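Local coordinates for D-glucosaminate-6-phosphate ammonia lyase (Salmonella typhimurium, PDB 7LCE), which belongs to the aminotransferase-like (fold type I) family of pyridoxal phosphate-dependent enzymes and is related to the bacterial selenocysteine synthases, at residues A[276-286]-A[353-364]. Numbering follows the deposited sequence.
Sequences VAEAISAIHGL and MALIVARLREIA
Val357 meets Val276, Ala279 and Ile280 in a parallel helix pair, a worked example of how two helices packed on a three-stranded antiparallel sheet join through apolar side chains without a hydrogen bond between them. The axes of 276-282 and 353-364 come within 10.0 Å, 9° from parallel, beside the sheet, whose strand 300-306 also touches Val276, Ile280 and Leu286. Val357 divides its work: CG1, anti to the backbone N (chi1 -173°), lies 3.9 Å from Ala279 CB, while CG2 faces Val276 CG1 at 3.9 Å and Ile280 CG1 slightly farther off. The same Val276 methyl also meets Met353, whose chain bends at chi2 (-69°) and crosses the valine at about a right angle, with Met353 SD 3.9 Å from Val276 CG1. One turn on from Val357, Leu360 slants across Ile280, its CD1 3.9 Å from Ile280 CD1; CD1 of Leu286, the last residue of the type II turn that starts at Ile283, meets Leu360 at CB and CD2, and Leu360 also reaches Val318 and Leu322 of helix 315-324. Ile283, just after helix 276-282, closes the row with two arms: CD1 sits over the backbone of the opposing helix, 4.0 Å from Arg361 N, and CG2 rests 3.6 Å from Ala364 CB.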
ATOM      1  N   VAL A 276     -59.134  33.824  24.912  1.00 75.77           N
ATOM      2  CA  VAL A 276     -57.843  34.400  24.549  1.00 72.09           C
ATOM      3  C   VAL A 276     -57.870  34.930  23.121  1.00 78.10           C
ATOM      4  O   VAL A 276     -57.253  35.957  22.816  1.00 81.77           O
ATOM      5  CB  VAL A 276     -56.727  33.356  24.742  1.00 70.34           C
ATOM      6  CG1 VAL A 276     -55.359  33.983  24.489  1.00 54.53           C
ATOM      7  CG2 VAL A 276     -56.804  32.750  26.137  1.00 66.00           C
ATOM      8  N   ALA A 277     -58.582  34.244  22.223  1.00 74.93           N
ATOM      9  CA  ALA A 277     -58.664  34.718  20.844  1.00 61.27           C
ATOM     10  C   ALA A 277     -59.421  36.036  20.755  1.00 74.01           C
ATOM     11  O   ALA A 277     -59.041  36.927  19.985  1.00 71.18           O
ATOM     12  CB  ALA A 277     -59.324  33.661  19.963  1.00 71.61           C
ATOM     13  N   GLU A 278     -60.491  36.183  21.540  1.00 71.80           N
ATOM     14  CA  GLU A 278     -61.248  37.429  21.525  1.00 77.97           C
ATOM     15  C   GLU A 278     -60.439  38.579  22.112  1.00 77.59           C
ATOM     16  O   GLU A 278     -60.526  39.715  21.631  1.00 85.30           O
ATOM     17  CB  GLU A 278     -62.572  37.254  22.270  1.00 74.11           C
ATOM     18  CG  GLU A 278     -63.574  36.377  21.533  1.00 76.21           C
ATOM     19  CD  GLU A 278     -64.862  36.171  22.307  1.00 88.71           C
ATOM     20  OE1 GLU A 278     -65.354  37.146  22.916  1.00100.85           O
ATOM     21  OE2 GLU A 278     -65.389  35.038  22.297  1.00 86.48           O
ATOM     22  N   ALA A 279     -59.648  38.304  23.152  1.00 76.75           N
ATOM     23  CA  ALA A 279     -58.880  39.365  23.796  1.00 72.17           C
ATOM     24  C   ALA A 279     -57.846  39.955  22.847  1.00 64.85           C
ATOM     25  O   ALA A 279     -57.649  41.176  22.813  1.00 73.68           O
ATOM     26  CB  ALA A 279     -58.206  38.829  25.058  1.00 61.64           C
ATOM     27  N   ILE A 280     -57.176  39.105  22.069  1.00 66.92           N
ATOM     28  CA  ILE A 280     -56.204  39.598  21.099  1.00 62.80           C
ATOM     29  C   ILE A 280     -56.900  40.383  19.991  1.00 81.95           C
ATOM     30  O   ILE A 280     -56.367  41.382  19.491  1.00 83.15           O
ATOM     31  CB  ILE A 280     -55.368  38.430  20.540  1.00 53.90           C
ATOM     32  CG1 ILE A 280     -54.653  37.697  21.678  1.00 56.28           C
ATOM     33  CG2 ILE A 280     -54.359  38.926  19.514  1.00 68.43           C
ATOM     34  CD1 ILE A 280     -54.006  36.393  21.257  1.00 54.11           C
ATOM     35  N   SER A 281     -58.102  39.953  19.594  1.00 75.61           N
ATOM     36  CA  SER A 281     -58.824  40.648  18.532  1.00 65.47           C
ATOM     37  C   SER A 281     -59.261  42.045  18.959  1.00 75.18           C
ATOM     38  O   SER A 281     -59.448  42.921  18.107  1.00 66.95           O
ATOM     39  CB  SER A 281     -60.032  39.822  18.098  1.00 57.96           C
ATOM     40  OG  SER A 281     -59.637  38.512  17.731  1.00 74.23           O
ATOM     41  N   ALA A 282     -59.453  42.263  20.263  1.00 71.59           N
ATOM     42  CA  ALA A 282     -59.777  43.598  20.754  1.00 62.82           C
ATOM     43  C   ALA A 282     -58.628  44.574  20.536  1.00 70.15           C
ATOM     44  O   ALA A 282     -58.859  45.782  20.403  1.00 78.33           O
ATOM     45  CB  ALA A 282     -60.146  43.540  22.235  1.00 68.95           C
ATOM     46  N   ILE A 283     -57.393  44.072  20.504  1.00 68.35           N
ATOM     47  CA  ILE A 283     -56.227  44.914  20.259  1.00 71.37           C
ATOM     48  C   ILE A 283     -56.231  45.394  18.813  1.00 69.01           C
ATOM     49  O   ILE A 283     -56.441  44.608  17.880  1.00 84.86           O
ATOM     50  CB  ILE A 283     -54.936  44.147  20.587  1.00 75.42           C
ATOM     51  CG1 ILE A 283     -54.894  43.766  22.067  1.00 65.87           C
ATOM     52  CG2 ILE A 283     -53.712  44.967  20.225  1.00 73.07           C
ATOM     53  CD1 ILE A 283     -54.114  42.503  22.341  1.00 58.65           C
ATOM     54  N   HIS A 284     -55.992  46.689  18.622  1.00 60.95           N
ATOM     55  CA  HIS A 284     -56.014  47.267  17.285  1.00 71.58           C
ATOM     56  C   HIS A 284     -54.868  46.717  16.446  1.00 81.44           C
ATOM     57  O   HIS A 284     -53.704  46.759  16.860  1.00 87.94           O
ATOM     58  CB  HIS A 284     -55.915  48.788  17.371  1.00 70.59           C
ATOM     59  CG  HIS A 284     -56.168  49.487  16.073  1.00 85.33           C
ATOM     60  ND1 HIS A 284     -57.332  49.328  15.354  1.00 94.33           N
ATOM     61  CD2 HIS A 284     -55.399  50.344  15.360  1.00 79.79           C
ATOM     62  CE1 HIS A 284     -57.272  50.061  14.255  1.00101.52           C
ATOM     63  NE2 HIS A 284     -56.108  50.686  14.235  1.00 82.93           N
ATOM     64  N   GLY A 285     -55.197  46.215  15.255  1.00 79.31           N
ATOM     65  CA  GLY A 285     -54.214  45.638  14.363  1.00 87.24           C
ATOM     66  C   GLY A 285     -54.011  44.145  14.501  1.00 83.66           C
ATOM     67  O   GLY A 285     -53.268  43.563  13.700  1.00 80.83           O
ATOM     68  N   LEU A 286     -54.615  43.514  15.505  1.00 77.63           N
ATOM     69  CA  LEU A 286     -54.490  42.081  15.740  1.00 77.30           C
ATOM     70  C   LEU A 286     -55.836  41.390  15.577  1.00 76.30           C
ATOM     71  O   LEU A 286     -56.847  41.863  16.107  1.00 85.44           O
ATOM     72  CB  LEU A 286     -53.935  41.808  17.139  1.00 74.84           C
ATOM     73  CG  LEU A 286     -52.470  42.176  17.359  1.00 62.71           C
ATOM     74  CD1 LEU A 286     -52.017  41.730  18.738  1.00 65.61           C
ATOM     75  CD2 LEU A 286     -51.601  41.566  16.274  1.00 77.23           C
ATOM     76  N   MET A 353     -50.959  32.462  29.380  1.00 72.91           N
ATOM     77  CA  MET A 353     -51.772  32.979  28.283  1.00 58.99           C
ATOM     78  C   MET A 353     -52.137  34.438  28.510  1.00 71.13           C
ATOM     79  O   MET A 353     -52.098  35.249  27.577  1.00 77.40           O
ATOM     80  CB  MET A 353     -53.031  32.131  28.104  1.00 52.56           C
ATOM     81  CG  MET A 353     -52.828  30.936  27.196  1.00 69.35           C
ATOM     82  SD  MET A 353     -52.563  31.472  25.493  1.00 75.25           S
ATOM     83  CE  MET A 353     -52.031  29.942  24.729  1.00 68.52           C
ATOM     84  N   ALA A 354     -52.492  34.793  29.747  1.00 76.78           N
ATOM     85  CA  ALA A 354     -52.813  36.183  30.045  1.00 61.69           C
ATOM     86  C   ALA A 354     -51.600  37.080  29.847  1.00 74.34           C
ATOM     87  O   ALA A 354     -51.741  38.236  29.432  1.00 84.97           O
ATOM     88  CB  ALA A 354     -53.339  36.307  31.474  1.00 57.83           C
ATOM     89  N   LEU A 355     -50.404  36.565  30.140  1.00 66.20           N
ATOM     90  CA  LEU A 355     -49.192  37.357  29.974  1.00 58.13           C
ATOM     91  C   LEU A 355     -48.917  37.652  28.504  1.00 68.53           C
ATOM     92  O   LEU A 355     -48.461  38.749  28.161  1.00 67.82           O
ATOM     93  CB  LEU A 355     -48.009  36.625  30.606  1.00 62.80           C
ATOM     94  CG  LEU A 355     -48.138  36.368  32.108  1.00 60.42           C
ATOM     95  CD1 LEU A 355     -46.980  35.523  32.617  1.00 63.42           C
ATOM     96  CD2 LEU A 355     -48.219  37.686  32.860  1.00 57.82           C
ATOM     97  N   ILE A 356     -49.201  36.690  27.619  1.00 64.32           N
ATOM     98  CA  ILE A 356     -48.960  36.896  26.193  1.00 63.77           C
ATOM     99  C   ILE A 356     -49.854  38.004  25.654  1.00 75.08           C
ATOM    100  O   ILE A 356     -49.417  38.837  24.850  1.00 78.49           O
ATOM    101  CB  ILE A 356     -49.152  35.581  25.415  1.00 54.80           C
ATOM    102  CG1 ILE A 356     -48.172  34.516  25.907  1.00 72.59           C
ATOM    103  CG2 ILE A 356     -48.969  35.811  23.926  1.00 56.66           C
ATOM    104  CD1 ILE A 356     -48.293  33.194  25.180  1.00 64.75           C
ATOM    105  N   VAL A 357     -51.117  38.036  26.089  1.00 70.19           N
ATOM    106  CA  VAL A 357     -52.018  39.095  25.645  1.00 70.02           C
ATOM    107  C   VAL A 357     -51.540  40.447  26.157  1.00 72.17           C
ATOM    108  O   VAL A 357     -51.626  41.460  25.451  1.00 75.53           O
ATOM    109  CB  VAL A 357     -53.458  38.794  26.097  1.00 54.89           C
ATOM    110  CG1 VAL A 357     -54.418  39.805  25.501  1.00 62.64           C
ATOM    111  CG2 VAL A 357     -53.857  37.383  25.698  1.00 62.27           C
ATOM    112  N   ALA A 358     -51.024  40.485  27.388  1.00 75.64           N
ATOM    113  CA  ALA A 358     -50.521  41.738  27.940  1.00 68.63           C
ATOM    114  C   ALA A 358     -49.319  42.245  27.153  1.00 77.30           C
ATOM    115  O   ALA A 358     -49.224  43.443  26.857  1.00 79.65           O
ATOM    116  CB  ALA A 358     -50.162  41.556  29.414  1.00 59.22           C
ATOM    117  N   ARG A 359     -48.389  41.353  26.805  1.00 72.82           N
ATOM    118  CA  ARG A 359     -47.242  41.776  26.008  1.00 73.00           C
ATOM    119  C   ARG A 359     -47.683  42.221  24.619  1.00 77.90           C
ATOM    120  O   ARG A 359     -47.145  43.187  24.070  1.00 85.63           O
ATOM    121  CB  ARG A 359     -46.221  40.646  25.902  1.00 67.09           C
ATOM    122  CG  ARG A 359     -44.991  40.997  25.077  1.00 75.96           C
ATOM    123  CD  ARG A 359     -44.072  41.934  25.853  1.00 79.42           C
ATOM    124  NE  ARG A 359     -42.888  42.316  25.092  1.00 81.15           N
ATOM    125  CZ  ARG A 359     -42.698  43.514  24.556  1.00 74.50           C
ATOM    126  NH1 ARG A 359     -43.585  44.484  24.704  1.00 79.09           N
ATOM    127  NH2 ARG A 359     -41.585  43.748  23.868  1.00 86.88           N
ATOM    128  N   LEU A 360     -48.671  41.530  24.041  1.00 76.68           N
ATOM    129  CA  LEU A 360     -49.211  41.953  22.754  1.00 68.50           C
ATOM    130  C   LEU A 360     -49.861  43.323  22.868  1.00 79.92           C
ATOM    131  O   LEU A 360     -49.728  44.161  21.970  1.00 84.02           O
ATOM    132  CB  LEU A 360     -50.215  40.926  22.233  1.00 64.38           C
ATOM    133  CG  LEU A 360     -49.660  39.619  21.671  1.00 66.68           C
ATOM    134  CD1 LEU A 360     -50.800  38.681  21.302  1.00 67.44           C
ATOM    135  CD2 LEU A 360     -48.772  39.892  20.468  1.00 64.59           C
ATOM    136  N   ARG A 361     -50.567  43.567  23.972  1.00 77.80           N
ATOM    137  CA  ARG A 361     -51.170  44.877  24.182  1.00 71.29           C
ATOM    138  C   ARG A 361     -50.098  45.946  24.367  1.00 78.58           C
ATOM    139  O   ARG A 361     -50.218  47.052  23.828  1.00 96.52           O
ATOM    140  CB  ARG A 361     -52.098  44.831  25.395  1.00 72.58           C
ATOM    141  CG  ARG A 361     -53.047  46.010  25.504  1.00 88.52           C
ATOM    142  CD  ARG A 361     -54.022  45.834  26.661  1.00106.84           C
ATOM    143  NE  ARG A 361     -54.855  44.644  26.536  1.00101.79           N
ATOM    144  CZ  ARG A 361     -54.737  43.568  27.304  1.00 97.10           C
ATOM    145  NH1 ARG A 361     -53.805  43.487  28.241  1.00 83.66           N
ATOM    146  NH2 ARG A 361     -55.577  42.551  27.130  1.00 89.59           N
ATOM    147  N   GLU A 362     -49.039  45.630  25.122  1.00 87.50           N
ATOM    148  CA  GLU A 362     -47.950  46.584  25.315  1.00 82.87           C
ATOM    149  C   GLU A 362     -47.239  46.895  24.003  1.00 75.02           C
ATOM    150  O   GLU A 362     -46.882  48.049  23.742  1.00 93.34           O
ATOM    151  CB  GLU A 362     -46.953  46.048  26.344  1.00 78.71           C
ATOM    152  CG  GLU A 362     -45.832  47.023  26.680  1.00 69.71           C
ATOM    153  CD  GLU A 362     -44.831  46.452  27.667  1.00 93.88           C
ATOM    154  OE1 GLU A 362     -44.772  45.211  27.811  1.00 83.01           O
ATOM    155  OE2 GLU A 362     -44.109  47.247  28.306  1.00101.52           O
ATOM    156  N   ILE A 363     -47.024  45.876  23.165  1.00 76.13           N
ATOM    157  CA  ILE A 363     -46.394  46.100  21.865  1.00 73.29           C
ATOM    158  C   ILE A 363     -47.258  47.019  21.013  1.00 84.93           C
ATOM    159  O   ILE A 363     -46.747  47.861  20.262  1.00 92.42           O
ATOM    160  CB  ILE A 363     -46.131  44.755  21.161  1.00 63.81           C
ATOM    161  CG1 ILE A 363     -45.011  43.990  21.864  1.00 77.46           C
ATOM    162  CG2 ILE A 363     -45.781  44.964  19.694  1.00 62.89           C
ATOM    163  CD1 ILE A 363     -44.898  42.547  21.435  1.00 80.46           C
ATOM    164  N   ALA A 364     -48.580  46.888  21.132  1.00 83.43           N
ATOM    165  CA  ALA A 364     -49.482  47.742  20.368  1.00 68.59           C
ATOM    166  C   ALA A 364     -49.416  49.187  20.843  1.00 79.59           C
ATOM    167  O   ALA A 364     -49.424  50.113  20.022  1.00 98.05           O
ATOM    168  CB  ALA A 364     -50.910  47.213  20.463  1.00 79.92           C
TER